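Local coordinates for Myo-inositol 2-dehydrogenase (Lactobacillus plantarum WCFS1, PDB 3CEA), which probably catalyses the NAD-dependent oxidation of myo-inositol at its 2-hydroxyl, holding the dinucleotide in a Rossmann-type domain, at residues E168-F173 with I220-T225; L16-E21 with Q288-R293. All blocks are in the same frame, centred on the assembly; numbering follows the deposited sequence.

Contact 1. Residues E168-F173 with I220-T225; sequences ESFTKF and IGEFET. With NAD (nicotinamide-adenine-dinucleotide), chain E.
The Glu-222 carboxylate meets the rim of the Phe-170 ring with one oxygen and takes a hydrogen bond from Ser-179 OG with the other, OE2. Its OE1 lies in the plane of the ring at the edge, 3.6 Å from Phe-170 CZ, where the C-H dipole probably favours an acceptor. Carboxylate and ring stand almost perpendicular, their planes 88° apart, so the acid meets the phenyl edge without stacking on its face. Phe-170 extends that far because CG is anti to the backbone N (chi1 162°), which carries the ring off helix 167-176 toward the loop; a cation-pi contact with Arg-244 and packing on Leu-217 hold it further. Beside this pair, methyl meets methyl more loosely, with Thr-171 CG2 4.3 Å from Ile-220 CD1. Phe-173 belongs to the cofactor side of the same helix and sets CD1 3.4 Å from NAD O3, the oxygen bridging the two phosphates. Past the contact, the loop runs into a classic beta bulge, where Glu-224 and Thr-225 both face Ser-210. Helix 167-176 thus spans the space from the dinucleotide to the loop between strands 202-210 and 225-232 of the GFO/IDH/MocA C-terminal domain.

Contact 2. Residues L16-E21 with Q288-R293; sequences LGRLGE and QSFGER. With NAD (nicotinamide-adenine-dinucleotide), chain E.
Phe-290 packs against Arg-18 and Leu-19 in the glycine-rich loop of the Rossmann fold, which follows strand 9-14 and leads into helix 20-29 with the spacing of a GxGxxG motif. The phenyl ring contributes the largest share of the buried surface. Its CE2 edge meets Leu-19 CD1 at 4.1 Å, near the ring plane, while CE1 lies 3.8 Å from Arg-18 NH2, with guanidinium and ring planes inclined by 68°. Chi1 of 66° places Phe-290 CG between its backbone N and carbonyl carbon, and the ring thereby reaches the cofactor as well: CE2 is 3.5 Å from NAD C4N, the nicotinamide carbon that accepts hydride in NAD-dependent dehydrogenases. Leu-19 supplies the neighbouring cover, its CD2 sitting over the nicotinamide ring 3.5 Å from NAD C2N, on the side from which Phe-290 also approaches.

Arg-18 bends at chi3 and brings NH1 close to O2N of the nicotinamide-side phosphate, whose negative charge it probably offsets. Replacing Arg-18 by an alanine is likely to leave O2N without this positive neighbour and Phe-290 CE1 without its guanidinium contact. The loop backbone holds the diphosphate too. Arg-18 N donates to NAD O1A at 3.0 Å and Leu-19 N to NAD O1N, nearly straight at 178°, so successive amides serve the two phosphates in turn. Across the contact, Ser-289 occupies the N-cap of the short helix 290-293, though its OG accepts from Glu-292 N only weakly, and Phe-298 of helix 295-311 packs on both Phe-290 and Leu-19. At Gly-17 the chain passes so close to the cofactor, CA lying 3.3 Å from NAD O5B, that a beta carbon would collide with this oxygen.

How the contacts relate
NAD joins the two contacts, whose centres are about 16 Å apart. Contact 2 approaches the phosphates and nicotinamide through the Rossmann loop and Phe-290, whereas contact 1 reaches the diphosphate through Phe-173, its Phe-170 and Glu-222 pairing lying farther from the cofactor. The two also touch directly: Arg-18 NH1 is 3.3 Å from Phe-173 CG in a cation-pi pair, and Arg-18 CD comes within 3.8 Å of Ser-169 O. The Arg-18 guanidinium therefore has aromatic neighbours from both contacts, Phe-173 and Phe-290. In sequence, both segments of contact 1 fall between those of contact 2, so the cofactor pocket combines distant parts of the chain.

Contact 1. Residues E168-F173 with I220-T225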
loop_
_atom_site.group_PDB
_atom_site.type_symbol
_atom_site.label_atom_id
_atom_site.label_comp_id
_atom_site.label_asym_id
_atom_site.label_seq_id
_atom_site.Cartn_x
_atom_site.Cartn_y
_atom_site.Cartn_z
ATOM N N GLU A 168 18.488 -4.423 23.881
ATOM C CA GLU A 168 19.370 -4.001 24.970
ATOM C C GLU A 168 18.593 -3.299 26.090
ATOM O O GLU A 168 18.764 -3.619 27.269
ATOM C CB GLU A 168 20.494 -3.106 24.437
ATOM C CG GLU A 168 21.604 -2.829 25.446
ATOM C CD GLU A 168 22.719 -1.959 24.885
ATOM O OE1 GLU A 168 23.080 -2.124 23.698
ATOM O OE2 GLU A 168 23.245 -1.116 25.641
ATOM N N SER A 169 17.733 -2.356 25.706
ATOM C CA SER A 169 16.916 -1.594 26.656
ATOM C C SER A 169 15.822 -2.421 27.330
ATOM O O SER A 169 15.364 -2.067 28.419
ATOM C CB SER A 169 16.306 -0.357 25.986
ATOM O OG SER A 169 15.755 -0.679 24.722
ATOM N N PHE A 170 15.394 -3.507 26.688
ATOM C CA PHE A 170 14.440 -4.421 27.313
ATOM C C PHE A 170 15.121 -5.337 28.329
ATOM O O PHE A 170 14.586 -5.564 29.416
ATOM C CB PHE A 170 13.676 -5.268 26.289
ATOM C CG PHE A 170 13.018 -6.478 26.898
ATOM C CD1 PHE A 170 11.825 -6.357 27.603
ATOM C CD2 PHE A 170 13.620 -7.731 26.810
ATOM C CE1 PHE A 170 11.231 -7.467 28.193
ATOM C CE2 PHE A 170 13.031 -8.845 27.395
ATOM C CZ PHE A 170 11.833 -8.712 28.085
ATOM N N THR A 171 16.281 -5.882 27.961
ATOM C CA THR A 171 17.039 -6.769 28.845
ATOM C C THR A 171 17.359 -6.055 30.165
ATOM O O THR A 171 17.180 -6.625 31.242
ATOM C CB THR A 171 18.321 -7.305 28.157
ATOM O OG1 THR A 171 17.970 -7.947 26.924
ATOM C CG2 THR A 171 19.044 -8.309 29.043
ATOM N N LYS A 172 17.809 -4.803 30.061
ATOM C CA LYS A 172 18.014 -3.914 31.210
ATOM C C LYS A 172 16.741 -3.812 32.053
ATOM O O LYS A 172 16.778 -3.970 33.272
ATOM C CB LYS A 172 18.422 -2.521 30.709
ATOM C CG LYS A 172 18.570 -1.442 31.777
ATOM C CD LYS A 172 20.024 -1.250 32.179
ATOM C CE LYS A 172 20.274 0.160 32.693
ATOM N NZ LYS A 172 19.787 0.363 34.086
ATOM N N PHE A 173 15.623 -3.558 31.376
ATOM C CA PHE A 173 14.305 -3.412 31.991
ATOM C C PHE A 173 13.835 -4.696 32.677
ATOM O O PHE A 173 13.206 -4.641 33.736
ATOM C CB PHE A 173 13.306 -2.946 30.915
ATOM C CG PHE A 173 11.854 -3.128 31.281
ATOM C CD1 PHE A 173 11.212 -2.228 32.130
ATOM C CD2 PHE A 173 11.116 -4.181 30.738
ATOM C CE1 PHE A 173 9.865 -2.389 32.455
ATOM C CE2 PHE A 173 9.769 -4.350 31.056
ATOM C CZ PHE A 173 9.141 -3.451 31.914
ATOM N N ILE A 220 17.567 -14.970 31.799
ATOM C CA ILE A 220 16.818 -14.129 32.739
ATOM C C ILE A 220 15.354 -14.580 32.875
ATOM O O ILE A 220 14.507 -13.832 33.376
ATOM C CB ILE A 220 16.908 -12.610 32.400
ATOM C CG1 ILE A 220 16.403 -12.325 30.981
ATOM C CG2 ILE A 220 18.336 -12.097 32.610
ATOM C CD1 ILE A 220 15.988 -10.878 30.745
ATOM N N GLY A 221 15.075 -15.804 32.429
ATOM C CA GLY A 221 13.748 -16.411 32.553
ATOM C C GLY A 221 12.679 -15.789 31.673
ATOM O O GLY A 221 11.491 -15.827 32.006
ATOM N N GLU A 222 13.099 -15.229 30.543
ATOM C CA GLU A 222 12.188 -14.564 29.613
ATOM C C GLU A 222 12.055 -15.332 28.296
ATOM O O GLU A 222 12.983 -16.034 27.879
ATOM C CB GLU A 222 12.663 -13.132 29.343
ATOM C CG GLU A 222 12.405 -12.149 30.482
ATOM C CD GLU A 222 11.025 -11.496 30.421
ATOM O OE1 GLU A 222 10.288 -11.694 29.425
ATOM O OE2 GLU A 222 10.681 -10.769 31.382
ATOM N N PHE A 223 10.894 -15.199 27.655
ATOM C CA PHE A 223 10.664 -15.762 26.325
ATOM C C PHE A 223 10.521 -14.655 25.290
ATOM O O PHE A 223 9.767 -13.700 25.495
ATOM C CB PHE A 223 9.417 -16.650 26.311
ATOM C CG PHE A 223 9.538 -17.880 27.163
ATOM C CD1 PHE A 223 10.283 -18.976 26.726
ATOM C CD2 PHE A 223 8.904 -17.947 28.402
ATOM C CE1 PHE A 223 10.400 -20.122 27.515
ATOM C CE2 PHE A 223 9.011 -19.087 29.198
ATOM C CZ PHE A 223 9.763 -20.177 28.753
ATOM N N GLU A 224 11.242 -14.792 24.179
ATOM C CA GLU A 224 11.225 -13.791 23.111
ATOM C C GLU A 224 9.832 -13.602 22.504
ATOM O O GLU A 224 9.375 -12.469 22.335
ATOM C CB GLU A 224 12.249 -14.142 22.024
ATOM C CG GLU A 224 12.520 -13.019 21.023
ATOM C CD GLU A 224 11.489 -12.958 19.910
ATOM O OE1 GLU A 224 11.167 -14.019 19.345
ATOM O OE2 GLU A 224 10.995 -11.854 19.600
ATOM N N THR A 225 9.170 -14.708 22.179
ATOM C CA THR A 225 7.860 -14.663 21.536
ATOM C C THR A 225 6.817 -15.416 22.353
ATOM O O THR A 225 7.107 -16.453 22.946
ATOM C CB THR A 225 7.917 -15.215 20.082
ATOM O OG1 THR A 225 8.771 -14.380 19.290
ATOM C CG2 THR A 225 6.533 -15.240 19.428
HETATM P PA NAD E . 12.440 1.595 32.943
HETATM O O1A NAD E . 12.941 2.109 31.647
HETATM O O2A NAD E . 13.302 0.517 33.476
HETATM O O5B NAD E . 12.310 2.819 33.980
HETATM C C5B NAD E . 12.063 2.585 35.352
HETATM C C4B NAD E . 12.335 3.858 36.150
HETATM O O4B NAD E . 11.817 3.743 37.465
HETATM C C3B NAD E . 13.821 4.147 36.282
HETATM O O3B NAD E . 14.020 5.506 35.981
HETATM C C2B NAD E . 14.147 3.872 37.737
HETATM O O2B NAD E . 15.113 4.760 38.252
HETATM C C1B NAD E . 12.806 4.052 38.430
HETATM N N9A NAD E . 12.677 3.172 39.607
HETATM C C8A NAD E . 12.869 1.812 39.650
HETATM N N7A NAD E . 12.649 1.380 40.912
HETATM C C5A NAD E . 12.324 2.445 41.678
HETATM C C6A NAD E . 12.010 2.564 43.027
HETATM N N6A NAD E . 11.754 1.471 43.738
HETATM N N1A NAD E . 11.711 3.811 43.547
HETATM C C2A NAD E . 11.727 4.932 42.731
HETATM N N3A NAD E . 12.042 4.806 41.390
HETATM C C4A NAD E . 12.336 3.582 40.871
HETATM O O3 NAD E . 10.930 1.056 32.786
HETATM P PN NAD E . 9.898 1.707 31.733
HETATM O O1N NAD E . 10.049 3.182 31.747
HETATM O O2N NAD E . 10.026 0.948 30.473
HETATM O O5D NAD E . 8.450 1.337 32.323
HETATM C C5D NAD E . 8.081 1.545 33.666
HETATM C C4D NAD E . 6.638 1.079 33.830
HETATM O O4D NAD E . 5.856 1.518 32.733
HETATM C C3D NAD E . 6.533 -0.438 33.890
HETATM O O3D NAD E . 5.744 -0.799 34.999
HETATM C C2D NAD E . 5.852 -0.829 32.593
HETATM O O2D NAD E . 4.939 -1.884 32.772
HETATM C C1D NAD E . 5.145 0.443 32.147
HETATM N N1N NAD E . 5.111 0.565 30.675
HETATM C C2N NAD E . 3.909 0.809 30.059
HETATM C C3N NAD E . 3.837 0.927 28.668
HETATM C C7N NAD E . 2.567 1.365 27.995
HETATM O O7N NAD E . 2.392 1.056 26.632
HETATM N N7N NAD E . 1.638 2.031 28.688
HETATM C C4N NAD E . 4.997 0.793 27.908
HETATM C C5N NAD E . 6.213 0.544 28.541
HETATM C C6N NAD E . 6.257 0.432 29.930
#

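Contact 2. Residues L16-E21 with Q288-R293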
loop_
_atom_site.group_PDB
_atom_site.type_symbol
_atom_site.label_atom_id
_atom_site.label_comp_id
_atom_site.label_asym_id
_atom_site.label_seq_id
_atom_site.Cartn_x
_atom_site.Cartn_y
_atom_site.Cartn_z
ATOM N N LEU A 16 11.666 7.673 35.519
ATOM C CA LEU A 16 11.988 8.509 34.363
ATOM C C LEU A 16 12.695 7.706 33.268
ATOM O O LEU A 16 13.537 8.237 32.541
ATOM C CB LEU A 16 12.837 9.714 34.786
ATOM C CG LEU A 16 12.248 10.731 35.774
ATOM C CD1 LEU A 16 13.322 11.699 36.245
ATOM C CD2 LEU A 16 11.063 11.490 35.179
ATOM N N GLY A 17 12.336 6.429 33.153
ATOM C CA GLY A 17 12.954 5.529 32.182
ATOM C C GLY A 17 12.385 5.664 30.783
ATOM O O GLY A 17 12.092 6.769 30.329
ATOM N N ARG A 18 12.223 4.527 30.109
ATOM C CA ARG A 18 11.743 4.474 28.721
ATOM C C ARG A 18 10.429 5.230 28.504
ATOM O O ARG A 18 10.272 5.945 27.508
ATOM C CB ARG A 18 11.595 3.017 28.264
ATOM C CG ARG A 18 12.923 2.306 28.030
ATOM C CD ARG A 18 12.828 0.796 28.230
ATOM N NE ARG A 18 11.852 0.158 27.345
ATOM C CZ ARG A 18 10.877 -0.655 27.750
ATOM N NH1 ARG A 18 10.738 -0.957 29.034
ATOM N NH2 ARG A 18 10.046 -1.184 26.862
ATOM N N LEU A 19 9.495 5.069 29.438
ATOM C CA LEU A 19 8.208 5.748 29.353
ATOM C C LEU A 19 8.152 6.979 30.253
ATOM O O LEU A 19 7.546 7.992 29.891
ATOM C CB LEU A 19 7.062 4.783 29.670
ATOM C CG LEU A 19 5.628 5.308 29.538
ATOM C CD1 LEU A 19 5.363 5.950 28.176
ATOM C CD2 LEU A 19 4.652 4.194 29.795
ATOM N N GLY A 20 8.798 6.886 31.414
ATOM C CA GLY A 20 8.835 7.969 32.391
ATOM C C GLY A 20 9.277 9.300 31.820
ATOM O O GLY A 20 8.643 10.327 32.071
ATOM N N GLU A 21 10.354 9.278 31.038
ATOM C CA GLU A 21 10.909 10.497 30.444
ATOM C C GLU A 21 9.955 11.166 29.453
ATOM O O GLU A 21 9.937 12.392 29.344
ATOM C CB GLU A 21 12.279 10.234 29.803
ATOM C CG GLU A 21 12.266 9.415 28.516
ATOM C CD GLU A 21 13.629 9.355 27.845
ATOM O OE1 GLU A 21 14.649 9.203 28.559
ATOM O OE2 GLU A 21 13.681 9.456 26.601
ATOM N N GLN A 288 9.911 3.114 15.119
ATOM C CA GLN A 288 10.911 2.304 15.817
ATOM C C GLN A 288 10.612 2.034 17.296
ATOM O O GLN A 288 11.334 1.279 17.947
ATOM C CB GLN A 288 12.307 2.928 15.661
ATOM C CG GLN A 288 12.831 2.935 14.224
ATOM C CD GLN A 288 12.828 1.550 13.597
ATOM O OE1 GLN A 288 13.450 0.618 14.114
ATOM N NE2 GLN A 288 12.116 1.409 12.479
ATOM N N SER A 289 9.557 2.647 17.828
ATOM C CA SER A 289 9.217 2.472 19.239
ATOM C C SER A 289 7.735 2.667 19.518
ATOM O O SER A 289 7.027 3.336 18.756
ATOM C CB SER A 289 10.042 3.416 20.119
ATOM O OG SER A 289 9.798 4.770 19.789
ATOM N N PHE A 290 7.280 2.070 20.617
ATOM C CA PHE A 290 5.917 2.250 21.107
ATOM C C PHE A 290 5.640 3.721 21.430
ATOM O O PHE A 290 4.524 4.202 21.245
ATOM C CB PHE A 290 5.668 1.368 22.343
ATOM C CG PHE A 290 6.485 1.757 23.553
ATOM C CD1 PHE A 290 7.794 1.299 23.707
ATOM C CD2 PHE A 290 5.944 2.578 24.541
ATOM C CE1 PHE A 290 8.554 1.659 24.823
ATOM C CE2 PHE A 290 6.698 2.946 25.656
ATOM C CZ PHE A 290 8.006 2.483 25.797
ATOM N N GLY A 291 6.673 4.418 21.904
ATOM C CA GLY A 291 6.567 5.808 22.330
ATOM C C GLY A 291 6.376 6.786 21.191
ATOM O O GLY A 291 5.725 7.817 21.359
ATOM N N GLU A 292 6.954 6.469 20.036
ATOM C CA GLU A 292 6.739 7.258 18.824
ATOM C C GLU A 292 5.373 6.973 18.203
ATOM O O GLU A 292 4.708 7.887 17.710
ATOM C CB GLU A 292 7.855 7.012 17.804
ATOM C CG GLU A 292 9.196 7.622 18.201
ATOM C CD GLU A 292 9.153 9.141 18.316
ATOM O OE1 GLU A 292 9.127 9.819 17.267
ATOM O OE2 GLU A 292 9.158 9.653 19.456
ATOM N N ARG A 293 4.967 5.705 18.239
ATOM C CA ARG A 293 3.678 5.266 17.710
ATOM C C ARG A 293 2.504 5.857 18.493
ATOM O O ARG A 293 1.518 6.308 17.902
ATOM C CB ARG A 293 3.615 3.728 17.696
ATOM C CG ARG A 293 2.231 3.104 17.475
ATOM C CD ARG A 293 1.644 3.416 16.106
ATOM N NE ARG A 293 0.306 2.852 15.952
ATOM C CZ ARG A 293 -0.830 3.498 16.216
ATOM N NH1 ARG A 293 -0.813 4.754 16.652
ATOM N NH2 ARG A 293 -1.991 2.882 16.037
HETATM P PA NAD E . 12.440 1.595 32.943
HETATM O O1A NAD E . 12.941 2.109 31.647
HETATM O O2A NAD E . 13.302 0.517 33.476
HETATM O O5B NAD E . 12.310 2.819 33.980
HETATM C C5B NAD E . 12.063 2.585 35.352
HETATM C C4B NAD E . 12.335 3.858 36.150
HETATM O O4B NAD E . 11.817 3.743 37.465
HETATM C C3B NAD E . 13.821 4.147 36.282
HETATM O O3B NAD E . 14.020 5.506 35.981
HETATM C C2B NAD E . 14.147 3.872 37.737
HETATM O O2B NAD E . 15.113 4.760 38.252
HETATM C C1B NAD E . 12.806 4.052 38.430
HETATM N N9A NAD E . 12.677 3.172 39.607
HETATM C C8A NAD E . 12.869 1.812 39.650
HETATM N N7A NAD E . 12.649 1.380 40.912
HETATM C C5A NAD E . 12.324 2.445 41.678
HETATM C C6A NAD E . 12.010 2.564 43.027
HETATM N N6A NAD E . 11.754 1.471 43.738
HETATM N N1A NAD E . 11.711 3.811 43.547
HETATM C C2A NAD E . 11.727 4.932 42.731
HETATM N N3A NAD E . 12.042 4.806 41.390
HETATM C C4A NAD E . 12.336 3.582 40.871
HETATM O O3 NAD E . 10.930 1.056 32.786
HETATM P PN NAD E . 9.898 1.707 31.733
HETATM O O1N NAD E . 10.049 3.182 31.747
HETATM O O2N NAD E . 10.026 0.948 30.473
HETATM O O5D NAD E . 8.450 1.337 32.323
HETATM C C5D NAD E . 8.081 1.545 33.666
HETATM C C4D NAD E . 6.638 1.079 33.830
HETATM O O4D NAD E . 5.856 1.518 32.733
HETATM C C3D NAD E . 6.533 -0.438 33.890
HETATM O O3D NAD E . 5.744 -0.799 34.999
HETATM C C2D NAD E . 5.852 -0.829 32.593
HETATM O O2D NAD E . 4.939 -1.884 32.772
HETATM C C1D NAD E . 5.145 0.443 32.147
HETATM N N1N NAD E . 5.111 0.565 30.675
HETATM C C2N NAD E . 3.909 0.809 30.059
HETATM C C3N NAD E . 3.837 0.927 28.668
HETATM C C7N NAD E . 2.567 1.365 27.995
HETATM O O7N NAD E . 2.392 1.056 26.632
HETATM N N7N NAD E . 1.638 2.031 28.688
HETATM C C4N NAD E . 4.997 0.793 27.908
HETATM C C5N NAD E . 6.213 0.544 28.541
HETATM C C6N NAD E . 6.257 0.432 29.930
#